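Local coordinates for protein rhamnonate dehydratase (Gibberella zeae PH-1, PDB 3FXG) that probably catalyses the magnesium-dependent dehydration of L-rhamnonate to 2-keto-3-deoxy-L-rhamnonate, as a member of the enolase superfamily, at residues A[41-46]-A[225-230]; A[197-202]-A[233-238]. One frame throughout, in Å; residues are numbered along the deposited sequence.

Contact 1: residues A[41-46]-A[225-230]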
ATOM      1  N   ASP A  41      15.547 -25.816  31.486  1.00 21.15           N
ATOM      2  CA  ASP A  41      14.272 -25.174  31.180  1.00 21.36           C
ATOM      3  C   ASP A  41      14.401 -24.382  29.888  1.00 18.80           C
ATOM      4  O   ASP A  41      15.077 -23.356  29.846  1.00 19.07           O
ATOM      5  CB  ASP A  41      13.840 -24.229  32.304  1.00 22.51           C
ATOM      6  CG  ASP A  41      13.491 -24.964  33.583  1.00 27.25           C
ATOM      7  OD1 ASP A  41      12.963 -26.093  33.493  1.00 27.63           O
ATOM      8  OD2 ASP A  41      13.729 -24.402  34.674  1.00 29.06           O
ATOM      9  N   ILE A  42      13.754 -24.868  28.835  1.00 17.31           N
ATOM     10  CA  ILE A  42      13.793 -24.194  27.544  1.00 15.31           C
ATOM     11  C   ILE A  42      12.395 -24.150  26.942  1.00 15.10           C
ATOM     12  O   ILE A  42      11.729 -25.178  26.834  1.00 15.41           O
ATOM     13  CB  ILE A  42      14.720 -24.925  26.557  1.00 15.03           C
ATOM     14  CG1 ILE A  42      16.145 -24.977  27.116  1.00 13.11           C
ATOM     15  CG2 ILE A  42      14.708 -24.215  25.208  1.00 14.16           C
ATOM     16  CD1 ILE A  42      17.124 -25.730  26.222  1.00 16.74           C
ATOM     17  N   SER A  43      11.955 -22.959  26.555  1.00 14.10           N
ATOM     18  CA  SER A  43      10.639 -22.799  25.948  1.00 14.63           C
ATOM     19  C   SER A  43      10.699 -23.335  24.516  1.00 14.52           C
ATOM     20  O   SER A  43      11.596 -22.972  23.751  1.00 14.98           O
ATOM     21  CB  SER A  43      10.242 -21.319  25.939  1.00 14.77           C
ATOM     22  OG  SER A  43       8.942 -21.133  25.401  1.00 14.25           O
ATOM     23  N   THR A  44       9.754 -24.203  24.165  1.00 14.24           N
ATOM     24  CA  THR A  44       9.703 -24.791  22.828  1.00 14.70           C
ATOM     25  C   THR A  44       8.253 -24.837  22.335  1.00 14.23           C
ATOM     26  O   THR A  44       7.325 -24.531  23.086  1.00 14.78           O
ATOM     27  CB  THR A  44      10.249 -26.239  22.825  1.00 15.40           C
ATOM     28  OG1 THR A  44       9.247 -27.127  23.334  1.00 15.63           O
ATOM     29  CG2 THR A  44      11.502 -26.351  23.694  1.00 14.57           C
ATOM     30  N   PRO A  45       8.043 -25.210  21.058  1.00 14.80           N
ATOM     31  CA  PRO A  45       6.691 -25.290  20.494  1.00 15.94           C
ATOM     32  C   PRO A  45       5.827 -26.330  21.212  1.00 16.38           C
ATOM     33  O   PRO A  45       4.599 -26.276  21.146  1.00 16.74           O
ATOM     34  CB  PRO A  45       6.944 -25.678  19.037  1.00 15.52           C
ATOM     35  CG  PRO A  45       8.264 -25.037  18.746  1.00 15.96           C
ATOM     36  CD  PRO A  45       9.055 -25.365  19.996  1.00 13.96           C
ATOM     37  N   ALA A  46       6.475 -27.272  21.892  1.00 17.23           N
ATOM     38  CA  ALA A  46       5.761 -28.327  22.610  1.00 17.62           C
ATOM     39  C   ALA A  46       5.605 -28.046  24.104  1.00 18.58           C
ATOM     40  O   ALA A  46       5.002 -28.838  24.826  1.00 19.09           O
ATOM     41  CB  ALA A  46       6.472 -29.662  22.408  1.00 18.53           C
HETATM   42  N   MSE A 225      11.502 -20.683  18.380  1.00 12.30           N
HETATM   43  CA  MSE A 225      10.184 -20.632  17.731  1.00 13.69           C
HETATM   44  C   MSE A 225       8.993 -20.953  18.644  1.00 13.49           C
HETATM   45  O   MSE A 225       7.971 -21.470  18.193  1.00 14.13           O
HETATM   46  CB  MSE A 225      10.180 -21.562  16.497  1.00 18.60           C
HETATM   47  CG  MSE A 225      10.467 -23.040  16.765  1.00 22.63           C
HETATM   48 SE   MSE A 225      10.847 -24.141  15.163  1.00 31.64          SE
HETATM   49  CE  MSE A 225      11.919 -25.499  16.026  1.00 24.91           C
ATOM     50  N   SER A 226       9.098 -20.576  19.915  1.00 12.48           N
ATOM     51  CA  SER A 226       8.056 -20.907  20.884  1.00 13.78           C
ATOM     52  C   SER A 226       7.052 -19.847  21.323  1.00 13.31           C
ATOM     53  O   SER A 226       6.123 -20.168  22.062  1.00 12.91           O
ATOM     54  CB  SER A 226       8.714 -21.465  22.145  1.00 14.36           C
ATOM     55  OG  SER A 226       9.380 -20.426  22.849  1.00 15.43           O
ATOM     56  N   LEU A 227       7.219 -18.598  20.901  1.00 11.71           N
ATOM     57  CA  LEU A 227       6.291 -17.564  21.342  1.00 11.52           C
ATOM     58  C   LEU A 227       5.262 -17.193  20.281  1.00 11.57           C
ATOM     59  O   LEU A 227       5.035 -17.932  19.321  1.00 12.39           O
ATOM     60  CB  LEU A 227       7.067 -16.308  21.769  1.00  9.33           C
ATOM     61  CG  LEU A 227       8.303 -16.558  22.641  1.00 11.46           C
ATOM     62  CD1 LEU A 227       8.944 -15.223  23.003  1.00 10.57           C
ATOM     63  CD2 LEU A 227       7.912 -17.333  23.901  1.00  9.89           C
ATOM     64  N   ASN A 228       4.620 -16.050  20.483  1.00 11.31           N
ATOM     65  CA  ASN A 228       3.635 -15.544  19.536  1.00 13.12           C
ATOM     66  C   ASN A 228       3.772 -14.025  19.549  1.00 13.63           C
ATOM     67  O   ASN A 228       4.482 -13.472  20.394  1.00 14.26           O
ATOM     68  CB  ASN A 228       2.220 -15.983  19.928  1.00 13.61           C
ATOM     69  CG  ASN A 228       1.808 -15.483  21.291  1.00 14.45           C
ATOM     70  OD1 ASN A 228       1.772 -14.277  21.542  1.00 13.66           O
ATOM     71  ND2 ASN A 228       1.480 -16.410  22.182  1.00 13.55           N
ATOM     72  N   VAL A 229       3.104 -13.346  18.623  1.00 12.70           N
ATOM     73  CA  VAL A 229       3.220 -11.895  18.531  1.00 12.10           C
ATOM     74  C   VAL A 229       2.928 -11.115  19.805  1.00 12.46           C
ATOM     75  O   VAL A 229       3.761 -10.316  20.245  1.00 11.22           O
ATOM     76  CB  VAL A 229       2.345 -11.340  17.381  1.00 13.07           C
ATOM     77  CG1 VAL A 229       2.374  -9.816  17.385  1.00 12.98           C
ATOM     78  CG2 VAL A 229       2.866 -11.860  16.047  1.00 11.08           C
ATOM     79  N   SER A 230       1.756 -11.331  20.397  1.00 11.36           N
ATOM     80  CA  SER A 230       1.389 -10.611  21.614  1.00 12.84           C
ATOM     81  C   SER A 230       2.344 -10.865  22.773  1.00 13.42           C
ATOM     82  O   SER A 230       2.767  -9.928  23.454  1.00 13.77           O
ATOM     83  CB  SER A 230      -0.032 -10.982  22.053  1.00 15.59           C
ATOM     84  OG  SER A 230      -0.990 -10.524  21.117  1.00 21.14           O
TER
HETATM   85  O   HOH W   1       5.065 -22.782  22.416  1.00 18.75           O
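S43 and S226 meet hydroxyl to hydroxyl: S43 OG donates a hydrogen bond of 2.7 Å to S226 OG. S43 reaches across because its OG stands anti to the backbone N (chi1 -178°), on a CB directed at the opposing loop. S226 sits against the backbone of 41-46, its CB 3.4 Å from T44 C, and a small serine suits so close an approach. Next to it, the P45 ring slants across the M225 side chain, with P45 CG 3.6 Å from M225 CG; proline offers a rigid apolar surface to this selenomethionine. A water joins the two backbones, donating to both T44 O and S226 O, the latter at 2.8 Å.

Farther out, S226 OG is also bonded to C223 O, just after the magnesium ligand D222, and the hydroxyl of T44 closes an ST turn by accepting from A46 N. M121 of the second subunit packs on both P45 and M225. The loop 41-46 belongs to the long connection between strands 11-19 and 66-73 of the antiparallel sheet, whereas 225-228 leads from barrel strand 219-222 into helix 229-238. Such a loop, at the C-terminal end of a barrel strand, lies on the active-site side in this superfamily. The chemistry implies a directed relay, S43 to S226 to C223 O, which satisfies buried hydroxyls and ties the 41-46 loop to the chain that follows the metal ligand D222.

Contact 2: residues A[197-202]-A[233-238]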
ATOM      1  N   GLU A 197       2.799 -15.486  35.096  1.00 23.00           N
ATOM      2  CA  GLU A 197       3.757 -16.001  36.064  1.00 24.16           C
ATOM      3  C   GLU A 197       5.008 -16.390  35.289  1.00 21.81           C
ATOM      4  O   GLU A 197       6.123 -16.042  35.674  1.00 22.36           O
ATOM      5  CB  GLU A 197       3.196 -17.223  36.798  1.00 28.15           C
ATOM      6  CG  GLU A 197       4.199 -17.859  37.756  1.00 35.09           C
ATOM      7  CD  GLU A 197       3.616 -19.021  38.539  1.00 39.11           C
ATOM      8  OE1 GLU A 197       2.706 -18.789  39.367  1.00 42.83           O
ATOM      9  OE2 GLU A 197       4.068 -20.166  38.325  1.00 42.20           O
ATOM     10  N   GLY A 198       4.809 -17.109  34.188  1.00 20.60           N
ATOM     11  CA  GLY A 198       5.930 -17.519  33.363  1.00 18.84           C
ATOM     12  C   GLY A 198       6.672 -16.307  32.827  1.00 18.12           C
ATOM     13  O   GLY A 198       7.901 -16.316  32.728  1.00 16.57           O
ATOM     14  N   LEU A 199       5.932 -15.253  32.491  1.00 17.82           N
ATOM     15  CA  LEU A 199       6.542 -14.039  31.960  1.00 18.83           C
ATOM     16  C   LEU A 199       7.403 -13.378  33.025  1.00 20.13           C
ATOM     17  O   LEU A 199       8.520 -12.941  32.746  1.00 18.85           O
ATOM     18  CB  LEU A 199       5.464 -13.064  31.467  1.00 20.76           C
ATOM     19  CG  LEU A 199       5.941 -11.838  30.676  1.00 24.17           C
ATOM     20  CD1 LEU A 199       4.788 -11.272  29.863  1.00 27.18           C
ATOM     21  CD2 LEU A 199       6.499 -10.788  31.616  1.00 25.91           C
ATOM     22  N   ARG A 200       6.890 -13.305  34.251  1.00 19.80           N
ATOM     23  CA  ARG A 200       7.662 -12.698  35.327  1.00 21.18           C
ATOM     24  C   ARG A 200       8.936 -13.505  35.551  1.00 19.70           C
ATOM     25  O   ARG A 200      10.007 -12.942  35.768  1.00 20.46           O
ATOM     26  CB  ARG A 200       6.841 -12.631  36.620  1.00 24.44           C
ATOM     27  CG  ARG A 200       5.747 -11.567  36.606  1.00 27.54           C
ATOM     28  CD  ARG A 200       5.219 -11.301  38.010  1.00 31.52           C
ATOM     29  NE  ARG A 200       4.500 -12.444  38.560  1.00 35.85           N
ATOM     30  CZ  ARG A 200       3.256 -12.776  38.231  1.00 37.50           C
ATOM     31  NH1 ARG A 200       2.686 -13.839  38.782  1.00 38.83           N
ATOM     32  NH2 ARG A 200       2.578 -12.038  37.359  1.00 38.46           N
ATOM     33  N   LYS A 201       8.817 -14.826  35.481  1.00 18.83           N
ATOM     34  CA  LYS A 201       9.967 -15.703  35.666  1.00 17.24           C
ATOM     35  C   LYS A 201      10.983 -15.510  34.544  1.00 17.53           C
ATOM     36  O   LYS A 201      12.192 -15.531  34.785  1.00 15.81           O
ATOM     37  CB  LYS A 201       9.506 -17.160  35.740  1.00 19.44           C
ATOM     38  CG  LYS A 201       8.728 -17.463  37.023  1.00 21.37           C
ATOM     39  CD  LYS A 201       7.917 -18.747  36.933  1.00 25.91           C
ATOM     40  CE  LYS A 201       8.793 -19.982  36.901  1.00 28.10           C
ATOM     41  NZ  LYS A 201       7.959 -21.217  36.828  1.00 30.26           N
ATOM     42  N   ASN A 202      10.499 -15.321  33.319  1.00 15.51           N
ATOM     43  CA  ASN A 202      11.394 -15.095  32.188  1.00 15.05           C
ATOM     44  C   ASN A 202      12.170 -13.801  32.409  1.00 15.69           C
ATOM     45  O   ASN A 202      13.376 -13.743  32.183  1.00 15.45           O
ATOM     46  CB  ASN A 202      10.611 -14.983  30.875  1.00 13.87           C
ATOM     47  CG  ASN A 202      10.338 -16.329  30.238  1.00 15.38           C
ATOM     48  OD1 ASN A 202      11.136 -17.258  30.364  1.00 15.44           O
ATOM     49  ND2 ASN A 202       9.219 -16.436  29.526  1.00 13.34           N
ATOM     50  N   ILE A 233       5.747  -9.206  22.203  1.00 10.72           N
ATOM     51  CA  ILE A 233       5.648  -7.771  22.425  1.00  9.72           C
ATOM     52  C   ILE A 233       5.628  -7.424  23.912  1.00 11.03           C
ATOM     53  O   ILE A 233       6.292  -6.477  24.339  1.00 11.70           O
ATOM     54  CB  ILE A 233       4.389  -7.192  21.718  1.00 10.30           C
ATOM     55  CG1 ILE A 233       4.625  -7.175  20.200  1.00 10.23           C
ATOM     56  CG2 ILE A 233       4.091  -5.783  22.217  1.00  9.71           C
ATOM     57  CD1 ILE A 233       3.440  -6.680  19.382  1.00 10.67           C
ATOM     58  N   GLU A 234       4.885  -8.189  24.707  1.00 11.37           N
ATOM     59  CA  GLU A 234       4.825  -7.910  26.138  1.00 14.42           C
ATOM     60  C   GLU A 234       6.135  -8.244  26.852  1.00 12.53           C
ATOM     61  O   GLU A 234       6.567  -7.503  27.732  1.00 12.38           O
ATOM     62  CB  GLU A 234       3.668  -8.671  26.798  1.00 17.27           C
ATOM     63  CG  GLU A 234       3.648  -8.511  28.320  1.00 24.96           C
ATOM     64  CD  GLU A 234       2.356  -8.978  28.965  1.00 29.20           C
ATOM     65  OE1 GLU A 234       1.784  -9.989  28.512  1.00 31.98           O
ATOM     66  OE2 GLU A 234       1.922  -8.335  29.947  1.00 33.82           O
ATOM     67  N   LEU A 235       6.757  -9.356  26.472  1.00 12.04           N
ATOM     68  CA  LEU A 235       8.019  -9.778  27.081  1.00 12.13           C
ATOM     69  C   LEU A 235       9.131  -8.773  26.791  1.00 12.81           C
ATOM     70  O   LEU A 235       9.880  -8.378  27.688  1.00 12.49           O
ATOM     71  CB  LEU A 235       8.425 -11.160  26.554  1.00 12.00           C
ATOM     72  CG  LEU A 235       9.775 -11.723  27.016  1.00 13.80           C
ATOM     73  CD1 LEU A 235       9.793 -11.867  28.535  1.00 13.78           C
ATOM     74  CD2 LEU A 235      10.011 -13.073  26.358  1.00 14.93           C
ATOM     75  N   VAL A 236       9.247  -8.365  25.534  1.00 10.89           N
ATOM     76  CA  VAL A 236      10.271  -7.402  25.165  1.00 11.09           C
ATOM     77  C   VAL A 236      10.053  -6.099  25.931  1.00 11.86           C
ATOM     78  O   VAL A 236      11.004  -5.512  26.448  1.00 12.46           O
ATOM     79  CB  VAL A 236      10.268  -7.151  23.637  1.00 11.34           C
ATOM     80  CG1 VAL A 236      11.150  -5.956  23.287  1.00 11.16           C
ATOM     81  CG2 VAL A 236      10.786  -8.402  22.925  1.00 10.24           C
ATOM     82  N   LYS A 237       8.801  -5.658  26.026  1.00 12.20           N
ATOM     83  CA  LYS A 237       8.500  -4.428  26.748  1.00 13.84           C
ATOM     84  C   LYS A 237       8.931  -4.558  28.210  1.00 13.28           C
ATOM     85  O   LYS A 237       9.529  -3.643  28.772  1.00 13.57           O
ATOM     86  CB  LYS A 237       7.002  -4.115  26.688  1.00 12.85           C
ATOM     87  CG  LYS A 237       6.648  -2.777  27.317  1.00 16.49           C
ATOM     88  CD  LYS A 237       5.150  -2.490  27.270  1.00 17.71           C
ATOM     89  CE  LYS A 237       4.850  -1.111  27.848  1.00 20.84           C
ATOM     90  NZ  LYS A 237       3.392  -0.793  27.843  1.00 22.91           N
ATOM     91  N   ALA A 238       8.641  -5.707  28.810  1.00 13.47           N
ATOM     92  CA  ALA A 238       8.987  -5.949  30.208  1.00 15.23           C
ATOM     93  C   ALA A 238      10.490  -6.032  30.464  1.00 16.00           C
ATOM     94  O   ALA A 238      10.929  -5.884  31.605  1.00 17.16           O
ATOM     95  CB  ALA A 238       8.314  -7.224  30.694  1.00 14.93           C
TER
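L199 reaches from helix 197-202 into the face of helix 233-238. Its CB sets off toward the other helix, and CG, anti to the backbone N (chi1 -170°), carries the chain on across the gap, 4.4 Å from L235 CD1. There the side chain forks. The CD1 methyl lies along E234 from CG, at 3.4 Å, to the carboxylate, where E234 OE1 is 3.5 Å away, while CD2 leans the other way onto the methyl of A238, 4.1 Å from A238 CB. Leucine suits the place because its two methyls touch residues one helical turn apart, and the short A238 lets CD2 approach its helix.

These are neighbouring outer helices of the TIM barrel: helix 195-213 follows strand 184-187 and helix 229-238 follows strand 219-222, two parallel strands paired side by side. The axes of segments 197-202 and 233-238 approach to 10.3 Å and cross at -39°, both running in the same general direction.

Beyond its contact with L199, E234 makes a long, weak ion pair through OE1 with K270 of the third subunit. One turn after L199, N202 places its CB 4.0 Å from L235 CD1, on the barrel side of the interface, where L235 also packs on W247. The amide of N202 is turned to hydrogen-bond through ND2 with F190 O and Y231 OH, which explains a polar residue at this buried position.

How the contacts relate
The two contacts lie about 12 Å apart between centres, on the same side of the chain's centre, and share helix 229-238: contact 1 uses its leading loop and first residues, contact 2 its last turns. Along the chain the segments alternate, 41-46, 197-202, 225-230, 233-238. They meet where L227 CD1 packs at 4.1 Å from L235 CD2. Contact 1 joins a loop from the N-terminal part to the barrel, whereas contact 2 joins two successive barrel helices, so the same beta-alpha unit is contacted at the loop after its strand and along the flank of its helix. The third subunit touches both, placing this unit at an interface of the eight-chain assembly.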